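Local coordinates for putative sugar binding protein (PDB 3KNZ), which probably binds sugar phosphates or related carbohydrate derivatives through its SIS domains, as in relatives of the isomerase half of glucosamine-6-phosphate synthase, at residues Gln210-Thr215 with Tyr301-Gln306. Residues are numbered along the deposited sequence; the frame is centred on the assembly and turned at random.
Sequences QAWAQT and YRIGPQ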
# COMPACT_ATOMS: atom_id res chain seq x y z
N GLN A 210 -19.53 22.81 -3.58
CA GLN A 210 -18.95 24.07 -4.02
C GLN A 210 -19.19 25.14 -2.97
O GLN A 210 -18.29 25.90 -2.62
CB GLN A 210 -19.56 24.50 -5.36
CG GLN A 210 -19.03 25.82 -5.88
CD GLN A 210 -19.62 26.22 -7.23
OE1 GLN A 210 -20.02 25.37 -8.03
NE2 GLN A 210 -19.67 27.52 -7.49
N ALA A 211 -20.41 25.19 -2.45
CA ALA A 211 -20.77 26.15 -1.43
C ALA A 211 -19.91 25.93 -0.18
O ALA A 211 -19.35 26.87 0.39
CB ALA A 211 -22.25 26.04 -1.10
N TRP A 212 -19.80 24.67 0.23
CA TRP A 212 -19.00 24.31 1.39
C TRP A 212 -17.54 24.67 1.19
O TRP A 212 -16.91 25.25 2.07
CB TRP A 212 -19.15 22.82 1.66
CG TRP A 212 -18.17 22.26 2.62
CD1 TRP A 212 -18.19 22.37 3.98
CD2 TRP A 212 -17.03 21.44 2.30
NE1 TRP A 212 -17.12 21.70 4.52
CE2 TRP A 212 -16.40 21.12 3.51
CE3 TRP A 212 -16.49 20.97 1.10
CZ2 TRP A 212 -15.25 20.34 3.56
CZ3 TRP A 212 -15.34 20.20 1.16
CH2 TRP A 212 -14.73 19.89 2.37
N ALA A 213 -17.00 24.31 0.02
CA ALA A 213 -15.61 24.59 -0.30
C ALA A 213 -15.34 26.10 -0.28
O ALA A 213 -14.29 26.54 0.18
CB ALA A 213 -15.25 24.00 -1.65
N GLN A 214 -16.28 26.90 -0.79
CA GLN A 214 -16.10 28.35 -0.78
C GLN A 214 -16.21 28.91 0.65
O GLN A 214 -15.49 29.84 0.99
CB GLN A 214 -17.08 29.03 -1.74
CG GLN A 214 -16.75 28.74 -3.21
CD GLN A 214 -17.79 29.26 -4.19
OE1 GLN A 214 -18.79 29.87 -3.80
NE2 GLN A 214 -17.56 29.03 -5.47
N THR A 215 -17.08 28.34 1.48
CA THR A 215 -17.23 28.79 2.87
C THR A 215 -15.98 28.48 3.70
O THR A 215 -15.62 29.24 4.59
CB THR A 215 -18.45 28.14 3.59
OG1 THR A 215 -19.65 28.40 2.85
CG2 THR A 215 -18.59 28.71 5.01
N TYR A 301 -12.75 19.38 9.83
CA TYR A 301 -13.86 19.42 8.87
C TYR A 301 -14.43 18.03 8.66
O TYR A 301 -13.75 17.15 8.13
CB TYR A 301 -13.36 19.97 7.53
CG TYR A 301 -12.65 21.30 7.64
CD1 TYR A 301 -11.29 21.36 7.97
CD2 TYR A 301 -13.32 22.50 7.41
CE1 TYR A 301 -10.65 22.57 8.08
CE2 TYR A 301 -12.68 23.70 7.51
CZ TYR A 301 -11.34 23.74 7.85
OH TYR A 301 -10.70 24.95 7.94
N ARG A 302 -15.68 17.84 9.05
CA ARG A 302 -16.34 16.54 8.94
C ARG A 302 -17.39 16.53 7.84
O ARG A 302 -18.15 17.48 7.69
CB ARG A 302 -16.93 16.16 10.31
CG ARG A 302 -15.86 15.90 11.37
CD ARG A 302 -16.40 15.89 12.80
NE ARG A 302 -17.31 14.79 13.09
CZ ARG A 302 -16.94 13.57 13.48
NH1 ARG A 302 -15.66 13.27 13.62
NH2 ARG A 302 -17.84 12.64 13.73
N ILE A 303 -17.42 15.44 7.08
CA ILE A 303 -18.34 15.29 5.96
C ILE A 303 -19.24 14.09 6.17
O ILE A 303 -18.76 12.97 6.25
CB ILE A 303 -17.58 15.07 4.65
CG1 ILE A 303 -16.67 16.27 4.34
CG2 ILE A 303 -18.56 14.84 3.50
CD1 ILE A 303 -15.63 15.99 3.25
N GLY A 304 -20.54 14.32 6.26
CA GLY A 304 -21.49 13.23 6.45
C GLY A 304 -22.91 13.73 6.57
O GLY A 304 -23.14 14.93 6.59
N PRO A 305 -23.87 12.80 6.63
CA PRO A 305 -25.28 13.16 6.76
C PRO A 305 -25.68 13.63 8.15
O PRO A 305 -26.57 14.46 8.28
CB PRO A 305 -26.02 11.86 6.42
CG PRO A 305 -25.04 10.79 6.70
CD PRO A 305 -23.69 11.36 6.42
N GLN A 306 -25.02 13.14 9.19
CA GLN A 306 -25.37 13.54 10.56
C GLN A 306 -24.29 14.34 11.31
O GLN A 306 -24.34 14.47 12.52
CB GLN A 306 -25.84 12.32 11.36
CG GLN A 306 -27.26 11.91 10.98
CD GLN A 306 -27.78 10.72 11.76
OE1 GLN A 306 -27.35 9.58 11.55
NE2 GLN A 306 -28.75 10.97 12.63
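Trp212 brings CZ2 and CH2, at the benzo end of its indole, up to the side chains of Tyr301 and Ile303 on strand 300-304, and this one residue supplies all the contact from the helix. Its CH2 lies 4.1 Å from CD1 of Ile303, which approaches the ring obliquely, the two side chains crossing at about a right angle. Beside it, CB of Tyr301 sits at the ring's edge, close to the indole plane, 4.4 Å from Trp212 CZ2. With CG anti to the backbone N (chi1 167°), the indole is carried from the helix toward the strand; the nearest CA atoms, those of Trp212 and Ile303, are 10.1 Å apart, a distance the long side chains bridge. A large flat side chain suits such a span, and it also has a polar group to place: NE1 gives its hydrogen to the carbonyl oxygen of Leu312, so the buried N-H is satisfied and the rotation of the ring is probably fixed. Ile303 contributes the tip of its longer branch; a beta-branched apolar residue suits a strand, and this buried one also touches Ile276 and Leu278 of strand 273-278. Tyr301 touches the indole through its CB, while its side chain also touches Ala219 and Leu220 of helix 217-221. At the helix end, Ala211 O accepts from both Thr215 N and Thr215 OG1, the latter at 2.9 Å; the two donors come from opposite faces of the carbonyl plane, so the hydroxyl of this exposed residue is tied back to its own helix. The contact thus joins the C-terminal end of the long 185-215 helix to the parallel sheet of the C-terminal half of the chain, where strand 300-304 runs between strands 273-278 and 314-315, while Leu336 of helix 326-339 packs against Trp212.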